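HTH-type transcriptional regulator PrpR (Mycobacterium tuberculosis, PDB 6D2S) regulates transcription of the enzymes that break down short-chain fatty acids through the glyoxylate and methylcitrate cycles, including propionate derived from cholesterol. Local coordinates at residues P84-R87 / A88-A92; R149-I152 / D153-G156; C167-L170 / S171-Q174. All blocks are in the same frame, centred on the assembly; numbering follows the deposited sequence.

Contact 1: P84-R87 / A88-A92; sequences PGQR and AFQIA
Q86 and Q90, one helical turn apart, join their side-chain amides: NE2 of Q90 donates to OE1 of Q86 over 3.3 Å, a longish bond. The acceptor lies in the amide plane of Q90, while the two amide planes are turned 61° against each other. A weak bond from K66 also reaches OE1 of Q86, and OE1 of Q90 takes a hydrogen bond from R67, so the pair belongs to a larger polar chain of side chains. The extended R87 reaches back instead: its NH2 donates to H80 O and its NE to L82 O, just ahead of the helix.

Backbone bonds of the first turns run underneath. A88 N donates to P84 O at 2.9 Å, F89 N to G85 O, Q90 N to Q86 O and I91 N to R87 O, the regular i to i+4 ladder.

The remaining touches are van der Waals. Q86 folds over at chi2 and lies along F89, its NE2 oblique to the ring, 3.3 Å from CB of F89 and 3.5 Å from its CG; amide and ring planes differ by 40°. On another side, CG1 of I91 lies 3.2 Å from R87 O.

Within the IrrE-like domain, these N-terminal turns of helix 84-99 pack F89 and A92 against helix 116-135, I91 against helix 39-51, and R87, Q90 and I91 onto V78 of strand 75-79, with Q86 and F89 against Y254.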
ATOM      1  N   PRO A  84     -13.031   1.016  -9.064  1.00 19.70           N
ATOM      2  CA  PRO A  84     -13.451  -0.018  -8.099  1.00 20.11           C
ATOM      3  C   PRO A  84     -12.395  -0.379  -7.070  1.00 16.49           C
ATOM      4  O   PRO A  84     -12.725  -0.592  -5.893  1.00 14.90           O
ATOM      5  CB  PRO A  84     -13.792  -1.206  -9.007  1.00 21.08           C
ATOM      6  CG  PRO A  84     -14.267  -0.553 -10.280  1.00 25.05           C
ATOM      7  CD  PRO A  84     -13.361   0.645 -10.454  1.00 20.06           C
ATOM      8  N   GLY A  85     -11.125  -0.438  -7.470  1.00 17.11           N
ATOM      9  CA  GLY A  85     -10.091  -0.791  -6.511  1.00 18.14           C
ATOM     10  C   GLY A  85      -9.962   0.229  -5.398  1.00 14.25           C
ATOM     11  O   GLY A  85      -9.797  -0.130  -4.227  1.00 15.37           O
ATOM     12  N   GLN A  86     -10.022   1.520  -5.745  1.00 13.54           N
ATOM     13  CA  GLN A  86      -9.942   2.552  -4.712  1.00 16.45           C
ATOM     14  C   GLN A  86     -11.233   2.663  -3.915  1.00 17.92           C
ATOM     15  O   GLN A  86     -11.187   2.971  -2.720  1.00 13.71           O
ATOM     16  CB  GLN A  86      -9.587   3.911  -5.323  1.00 17.75           C
ATOM     17  CG  GLN A  86      -8.121   4.287  -5.116  1.00 23.91           C
ATOM     18  CD  GLN A  86      -7.682   4.198  -3.649  1.00 24.03           C
ATOM     19  OE1 GLN A  86      -8.057   5.030  -2.812  1.00 22.83           O
ATOM     20  NE2 GLN A  86      -6.886   3.181  -3.337  1.00 17.06           N
ATOM     21  N   ARG A  87     -12.389   2.442  -4.545  1.00 16.98           N
ATOM     22  CA  ARG A  87     -13.616   2.321  -3.760  1.00 16.13           C
ATOM     23  C   ARG A  87     -13.462   1.239  -2.696  1.00 16.04           C
ATOM     24  O   ARG A  87     -13.764   1.456  -1.518  1.00 13.34           O
ATOM     25  CB  ARG A  87     -14.805   2.013  -4.673  1.00 17.98           C
ATOM     26  CG  ARG A  87     -15.140   3.147  -5.633  1.00 15.35           C
ATOM     27  CD  ARG A  87     -16.317   2.799  -6.541  1.00 15.05           C
ATOM     28  NE  ARG A  87     -16.581   3.880  -7.491  1.00 20.41           N
ATOM     29  CZ  ARG A  87     -17.681   3.975  -8.236  1.00 23.86           C
ATOM     30  NH1 ARG A  87     -18.633   3.056  -8.136  1.00 18.44           N
ATOM     31  NH2 ARG A  87     -17.839   4.998  -9.072  1.00 22.85           N
ATOM     32  N   ALA A  88     -12.992   0.058  -3.100  1.00 13.00           N
ATOM     33  CA  ALA A  88     -12.768  -1.012  -2.136  1.00 14.78           C
ATOM     34  C   ALA A  88     -11.789  -0.576  -1.053  1.00 15.52           C
ATOM     35  O   ALA A  88     -12.002  -0.848   0.138  1.00 13.22           O
ATOM     36  CB  ALA A  88     -12.239  -2.260  -2.848  1.00 12.44           C
ATOM     37  N   PHE A  89     -10.705   0.093  -1.454  1.00 11.57           N
ATOM     38  CA  PHE A  89      -9.703   0.533  -0.480  1.00 12.03           C
ATOM     39  C   PHE A  89     -10.317   1.447   0.578  1.00 13.89           C
ATOM     40  O   PHE A  89     -10.041   1.302   1.778  1.00 12.95           O
ATOM     41  CB  PHE A  89      -8.553   1.235  -1.208  1.00 12.73           C
ATOM     42  CG  PHE A  89      -7.364   1.504  -0.335  1.00 14.26           C
ATOM     43  CD1 PHE A  89      -6.324   0.585  -0.260  1.00 19.63           C
ATOM     44  CD2 PHE A  89      -7.276   2.683   0.373  1.00 15.30           C
ATOM     45  CE1 PHE A  89      -5.215   0.842   0.528  1.00 22.19           C
ATOM     46  CE2 PHE A  89      -6.175   2.950   1.178  1.00 22.66           C
ATOM     47  CZ  PHE A  89      -5.149   2.032   1.252  1.00 18.39           C
ATOM     48  N   GLN A  90     -11.165   2.380   0.153  1.00 12.97           N
ATOM     49  CA  GLN A  90     -11.821   3.273   1.104  1.00 12.33           C
ATOM     50  C   GLN A  90     -12.735   2.507   2.051  1.00 12.18           C
ATOM     51  O   GLN A  90     -12.775   2.796   3.251  1.00 13.10           O
ATOM     52  CB  GLN A  90     -12.624   4.337   0.357  1.00 12.36           C
ATOM     53  CG  GLN A  90     -11.764   5.292  -0.429  1.00 14.68           C
ATOM     54  CD  GLN A  90     -10.715   5.963   0.441  1.00 17.65           C
ATOM     55  OE1 GLN A  90     -11.036   6.535   1.483  1.00 17.58           O
ATOM     56  NE2 GLN A  90      -9.458   5.911   0.006  1.00 16.84           N
ATOM     57  N   ILE A  91     -13.520   1.565   1.517  1.00 11.53           N
ATOM     58  CA  ILE A  91     -14.458   0.823   2.350  1.00 11.15           C
ATOM     59  C   ILE A  91     -13.708  -0.031   3.354  1.00 11.05           C
ATOM     60  O   ILE A  91     -14.085  -0.111   4.531  1.00 12.26           O
ATOM     61  CB  ILE A  91     -15.393  -0.034   1.474  1.00 10.46           C
ATOM     62  CG1 ILE A  91     -16.164   0.858   0.500  1.00 10.49           C
ATOM     63  CG2 ILE A  91     -16.351  -0.841   2.360  1.00 11.14           C
ATOM     64  CD1 ILE A  91     -16.759   0.073  -0.721  1.00 12.25           C
ATOM     65  N   ALA A  92     -12.630  -0.684   2.910  1.00  9.57           N
ATOM     66  CA  ALA A  92     -11.869  -1.524   3.823  1.00 10.79           C
ATOM     67  C   ALA A  92     -11.138  -0.691   4.868  1.00 11.17           C
ATOM     68  O   ALA A  92     -10.955  -1.148   6.004  1.00 11.79           O
ATOM     69  CB  ALA A  92     -10.881  -2.398   3.027  1.00 11.46           C
TER

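Contact 2: R149-I152 / D153-G156; sequences RYDI and DLLG
One face of the D151 carboxylate is covered by L154: its N, 52° out of the plane, donates to OD2 of D151 at 3.0 Å with a nearly straight N-H...O angle of 170°, and its CG lies over the same face, 3.7 Å from CG of D151. CD1 of L154 is 3.9 Å from OD1 of D151, and CB of D153 sits beside OD2 of D151 at 3.6 Å. With CG anti to the backbone N (chi1 -170°), the D151 carboxylate swings forward over the first turn. D151 is the N-cap of helix 152-159, the L154 N bond is its capping bond, and its negative charge would suit the positive end of the helix dipole.

OD2 of D153 stands 4.4 Å from OD2 of D151, a like-charge approach probably eased by the salt bridge of D153 to K245. The backbone takes over from the cap: L155 N donates to D151 O at 2.9 Å and G156 N to I152 O.

Just upstream, R149 is the C-prime residue of a Schellman motif closing helix 138-147, so one helix ends and the next is capped within a few residues. Y150 leans on A145 of that helix, its hydroxyl bonded to E146 and I181. I152 packs on F163 and V166 of helix 163-170, L155 turns to A144 of helix 138-147, and the D153 salt bridge ties the helix start to strand 239-247.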
ATOM      1  N   ARG A 149       6.259 -13.029 -11.489  1.00 14.71           N
ATOM      2  CA  ARG A 149       7.624 -12.519 -11.392  1.00 14.73           C
ATOM      3  C   ARG A 149       7.627 -11.043 -11.010  1.00 15.20           C
ATOM      4  O   ARG A 149       8.374 -10.229 -11.562  1.00 14.72           O
ATOM      5  CB  ARG A 149       8.394 -12.765 -12.696  1.00 15.77           C
ATOM      6  CG  ARG A 149       8.514 -14.242 -13.078  1.00 21.08           C
ATOM      7  CD  ARG A 149       9.114 -15.034 -11.924  1.00 27.32           C
ATOM      8  NE  ARG A 149       9.568 -16.364 -12.319  1.00 27.83           N
ATOM      9  CZ  ARG A 149       9.929 -17.309 -11.458  1.00 33.77           C
ATOM     10  NH1 ARG A 149       9.867 -17.070 -10.151  1.00 35.51           N
ATOM     11  NH2 ARG A 149      10.349 -18.489 -11.893  1.00 30.36           N
ATOM     12  N   TYR A 150       6.768 -10.695 -10.055  1.00 13.20           N
ATOM     13  CA  TYR A 150       6.753  -9.364  -9.448  1.00 12.57           C
ATOM     14  C   TYR A 150       6.465  -8.266 -10.467  1.00 15.59           C
ATOM     15  O   TYR A 150       6.847  -7.114 -10.273  1.00 13.45           O
ATOM     16  CB  TYR A 150       8.067  -9.090  -8.701  1.00 12.47           C
ATOM     17  CG  TYR A 150       8.162  -9.904  -7.425  1.00 14.96           C
ATOM     18  CD1 TYR A 150       8.568 -11.228  -7.457  1.00 18.89           C
ATOM     19  CD2 TYR A 150       7.818  -9.351  -6.193  1.00 13.45           C
ATOM     20  CE1 TYR A 150       8.643 -11.986  -6.301  1.00 18.57           C
ATOM     21  CE2 TYR A 150       7.900 -10.103  -5.026  1.00 13.50           C
ATOM     22  CZ  TYR A 150       8.307 -11.420  -5.090  1.00 17.65           C
ATOM     23  OH  TYR A 150       8.388 -12.167  -3.937  1.00 16.30           O
ATOM     24  N   ASP A 151       5.755  -8.598 -11.543  1.00 14.25           N
ATOM     25  CA  ASP A 151       5.323  -7.586 -12.505  1.00 15.63           C
ATOM     26  C   ASP A 151       4.242  -6.716 -11.867  1.00 14.63           C
ATOM     27  O   ASP A 151       3.099  -7.156 -11.709  1.00 13.14           O
ATOM     28  CB  ASP A 151       4.802  -8.248 -13.782  1.00 16.24           C
ATOM     29  CG  ASP A 151       4.570  -7.244 -14.897  1.00 15.12           C
ATOM     30  OD1 ASP A 151       5.037  -7.500 -16.026  1.00 16.33           O
ATOM     31  OD2 ASP A 151       3.947  -6.185 -14.620  1.00 16.17           O
ATOM     32  N   ILE A 152       4.602  -5.476 -11.513  1.00 14.43           N
ATOM     33  CA  ILE A 152       3.705  -4.605 -10.754  1.00 13.92           C
ATOM     34  C   ILE A 152       2.445  -4.298 -11.553  1.00 14.39           C
ATOM     35  O   ILE A 152       1.337  -4.255 -11.003  1.00 13.28           O
ATOM     36  CB  ILE A 152       4.445  -3.317 -10.349  1.00 13.80           C
ATOM     37  CG1 ILE A 152       5.652  -3.657  -9.457  1.00 13.43           C
ATOM     38  CG2 ILE A 152       3.480  -2.357  -9.630  1.00 13.65           C
ATOM     39  CD1 ILE A 152       6.755  -2.605  -9.498  1.00 15.25           C
ATOM     40  N   ASP A 153       2.591  -4.071 -12.855  1.00 16.64           N
ATOM     41  CA  ASP A 153       1.429  -3.752 -13.686  1.00 18.88           C
ATOM     42  C   ASP A 153       0.475  -4.939 -13.820  1.00 16.47           C
ATOM     43  O   ASP A 153      -0.751  -4.773 -13.737  1.00 15.46           O
ATOM     44  CB  ASP A 153       1.904  -3.283 -15.058  1.00 19.55           C
ATOM     45  CG  ASP A 153       2.595  -1.932 -14.994  1.00 25.19           C
ATOM     46  OD1 ASP A 153       1.936  -0.955 -14.582  1.00 28.49           O
ATOM     47  OD2 ASP A 153       3.796  -1.850 -15.325  1.00 30.15           O
ATOM     48  N   LEU A 154       1.006  -6.140 -14.063  1.00 16.19           N
ATOM     49  CA  LEU A 154       0.120  -7.299 -14.165  1.00 16.12           C
ATOM     50  C   LEU A 154      -0.540  -7.619 -12.828  1.00 15.61           C
ATOM     51  O   LEU A 154      -1.702  -8.045 -12.795  1.00 16.42           O
ATOM     52  CB  LEU A 154       0.881  -8.517 -14.685  1.00 16.96           C
ATOM     53  CG  LEU A 154       1.319  -8.468 -16.147  1.00 19.17           C
ATOM     54  CD1 LEU A 154       1.913  -9.819 -16.563  1.00 17.82           C
ATOM     55  CD2 LEU A 154       0.156  -8.081 -17.053  1.00 21.37           C
ATOM     56  N   LEU A 155       0.188  -7.453 -11.718  1.00 12.93           N
ATOM     57  CA  LEU A 155      -0.437  -7.602 -10.403  1.00 12.68           C
ATOM     58  C   LEU A 155      -1.567  -6.593 -10.219  1.00 12.44           C
ATOM     59  O   LEU A 155      -2.637  -6.932  -9.703  1.00 12.12           O
ATOM     60  CB  LEU A 155       0.607  -7.428  -9.295  1.00 11.80           C
ATOM     61  CG  LEU A 155       1.582  -8.594  -9.108  1.00 14.60           C
ATOM     62  CD1 LEU A 155       2.789  -8.155  -8.274  1.00 14.19           C
ATOM     63  CD2 LEU A 155       0.844  -9.745  -8.438  1.00 15.07           C
ATOM     64  N   GLY A 156      -1.341  -5.345 -10.631  1.00 12.40           N
ATOM     65  CA  GLY A 156      -2.391  -4.348 -10.513  1.00 14.02           C
ATOM     66  C   GLY A 156      -3.621  -4.715 -11.321  1.00 16.94           C
ATOM     67  O   GLY A 156      -4.756  -4.627 -10.839  1.00 17.23           O
TER

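Contact 3: C167-L170 / S171-Q174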
ATOM      1  N   CYS A 167       2.901  -1.697  -5.152  1.00 11.90           N
ATOM      2  CA  CYS A 167       4.260  -1.501  -4.632  1.00 12.56           C
ATOM      3  C   CYS A 167       4.265  -1.493  -3.114  1.00 13.54           C
ATOM      4  O   CYS A 167       5.123  -2.112  -2.473  1.00 12.26           O
ATOM      5  CB  CYS A 167       4.863  -0.197  -5.145  1.00 12.89           C
ATOM      6  SG  CYS A 167       5.319  -0.205  -6.854  1.00 15.70           S
ATOM      7  N   HIS A 168       3.329  -0.766  -2.511  1.00 11.89           N
ATOM      8  CA  HIS A 168       3.308  -0.739  -1.059  1.00 12.89           C
ATOM      9  C   HIS A 168       3.085  -2.133  -0.501  1.00  8.65           C
ATOM     10  O   HIS A 168       3.774  -2.553   0.437  1.00 11.94           O
ATOM     11  CB  HIS A 168       2.247   0.227  -0.533  1.00 17.88           C
ATOM     12  CG  HIS A 168       2.331   0.417   0.948  1.00 27.94           C
ATOM     13  ND1 HIS A 168       1.745  -0.453   1.843  1.00 28.09           N
ATOM     14  CD2 HIS A 168       2.981   1.342   1.695  1.00 33.20           C
ATOM     15  CE1 HIS A 168       2.010  -0.061   3.076  1.00 32.09           C
ATOM     16  NE2 HIS A 168       2.760   1.026   3.014  1.00 34.68           N
ATOM     17  N   ARG A 169       2.149  -2.890  -1.079  1.00 11.89           N
ATOM     18  CA  ARG A 169       1.921  -4.240  -0.569  1.00 10.63           C
ATOM     19  C   ARG A 169       3.159  -5.122  -0.732  1.00  8.51           C
ATOM     20  O   ARG A 169       3.488  -5.918   0.160  1.00  9.88           O
ATOM     21  CB  ARG A 169       0.717  -4.884  -1.260  1.00 10.95           C
ATOM     22  CG  ARG A 169       0.332  -6.213  -0.645  1.00 10.38           C
ATOM     23  CD  ARG A 169      -0.280  -6.029   0.762  1.00 11.42           C
ATOM     24  NE  ARG A 169      -0.930  -7.253   1.259  1.00 10.73           N
ATOM     25  CZ  ARG A 169      -0.685  -7.823   2.442  1.00 12.00           C
ATOM     26  NH1 ARG A 169       0.230  -7.315   3.263  1.00 10.98           N
ATOM     27  NH2 ARG A 169      -1.364  -8.910   2.812  1.00  9.37           N
ATOM     28  N   LEU A 170       3.847  -5.024  -1.870  1.00 10.12           N
ATOM     29  CA  LEU A 170       5.063  -5.821  -2.036  1.00 12.50           C
ATOM     30  C   LEU A 170       6.069  -5.512  -0.928  1.00 11.57           C
ATOM     31  O   LEU A 170       6.776  -6.408  -0.445  1.00 12.14           O
ATOM     32  CB  LEU A 170       5.683  -5.573  -3.419  1.00  9.60           C
ATOM     33  CG  LEU A 170       4.924  -6.133  -4.630  1.00 12.49           C
ATOM     34  CD1 LEU A 170       5.511  -5.586  -5.936  1.00 12.08           C
ATOM     35  CD2 LEU A 170       4.999  -7.666  -4.628  1.00 11.49           C
ATOM     36  N   SER A 171       6.118  -4.263  -0.489  1.00 11.14           N
ATOM     37  CA  SER A 171       7.052  -3.862   0.561  1.00 12.23           C
ATOM     38  C   SER A 171       6.623  -4.318   1.956  1.00 13.31           C
ATOM     39  O   SER A 171       7.382  -4.108   2.912  1.00 13.12           O
ATOM     40  CB  SER A 171       7.234  -2.340   0.556  1.00 14.99           C
ATOM     41  OG  SER A 171       6.164  -1.677   1.223  1.00 15.57           O
ATOM     42  N   THR A 172       5.449  -4.925   2.105  1.00 10.92           N
ATOM     43  CA  THR A 172       4.998  -5.440   3.395  1.00 10.60           C
ATOM     44  C   THR A 172       5.142  -6.952   3.530  1.00 11.12           C
ATOM     45  O   THR A 172       4.705  -7.500   4.544  1.00 10.51           O
ATOM     46  CB  THR A 172       3.519  -5.079   3.658  1.00 12.70           C
ATOM     47  OG1 THR A 172       2.664  -5.777   2.728  1.00 11.69           O
ATOM     48  CG2 THR A 172       3.291  -3.565   3.546  1.00 13.19           C
ATOM     49  N   LEU A 173       5.698  -7.651   2.535  1.00 10.68           N
ATOM     50  CA  LEU A 173       5.679  -9.118   2.544  1.00 10.75           C
ATOM     51  C   LEU A 173       6.796  -9.676   3.428  1.00 14.67           C
ATOM     52  O   LEU A 173       7.708 -10.370   2.976  1.00 11.46           O
ATOM     53  CB  LEU A 173       5.768  -9.670   1.120  1.00 11.00           C
ATOM     54  CG  LEU A 173       4.620  -9.239   0.203  1.00 10.39           C
ATOM     55  CD1 LEU A 173       4.694  -9.964  -1.134  1.00 10.96           C
ATOM     56  CD2 LEU A 173       3.245  -9.455   0.867  1.00 10.61           C
ATOM     57  N   GLN A 174       6.701  -9.363   4.726  1.00 11.15           N
ATOM     58  CA  GLN A 174       7.643  -9.862   5.722  1.00 11.62           C
ATOM     59  C   GLN A 174       6.989 -10.806   6.735  1.00 13.11           C
ATOM     60  O   GLN A 174       7.441 -10.909   7.879  1.00 12.96           O
ATOM     61  CB  GLN A 174       8.327  -8.698   6.445  1.00 13.63           C
ATOM     62  CG  GLN A 174       9.475  -8.067   5.651  1.00 12.90           C
ATOM     63  CD  GLN A 174       8.985  -7.227   4.476  1.00 13.04           C
ATOM     64  OE1 GLN A 174       9.258  -7.539   3.320  1.00 15.20           O
ATOM     65  NE2 GLN A 174       8.252  -6.157   4.770  1.00 13.45           N
TER
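For S171 and T172, chi1 near +60° (80° and 67°) tucks both hydroxyls back over their own backbone and onto the last turn of helix 163-170. OG of S171 donates to H168 O at 2.7 Å, and OG1 of T172 to R169 O at the same length of 2.7 Å; both donors lie only 16° from the plane of the carbonyl they meet. R169 O is gripped twice, since T172 N also donates to it, from well above that plane.

R169 bends at chi2 so that its guanidinium returns beside T172, the two side chains crossing at about a right angle. NH1 of R169 donates to OG1 of T172 over 2.9 Å, making that hydroxyl donor and acceptor at once. D22 pairs with NH1 in a salt bridge, and NE of R169 donates to L136 O.

The chain leaves the helix through a type I beta turn from L170 to L173, overlapped by an inverse gamma turn centred on L173. This largely buried stretch is roughly where the IrrE-like part gives way to the C-terminal short-chain fatty acyl-CoA regulator part. S171 N still closes a helical bond to C167 O at 3.1 Å.

Carbon contacts flank the turn. OG of S171 lies over one face of the H168 ring, CG2 of T172 approaches CE1 of H168 obliquely at 3.8 Å, and CD2 of L170 lies 4.2 Å from CD1 of L173. NE2 of Q174 donates to S171 O and to N15 O, and Q174 touches S199; N15 and S199 are ligands of a bound sodium ion.

How the contacts relate
Contact 1 and contact 3 are mostly buried, whereas contact 2 is partly open, its D151 and L154 near the surface. They sample different places on helices: contact 1 the opening turns of 84-99, contact 2 the capped start of 152-159, contact 3 the end of 163-170. Paired amides serve the first, a carboxylate the second, hydroxyls and a guanidinium the third. Contacts 2 and 3 touch through apolar side chains, CD2 of Y150 lying 3.6 Å from CD2 of L170 and CD1 of I152 3.8 Å from SG of C167. Contact 1 stands apart, its centre about 19 Å from that of contact 2 and about 18 Å from that of contact 3.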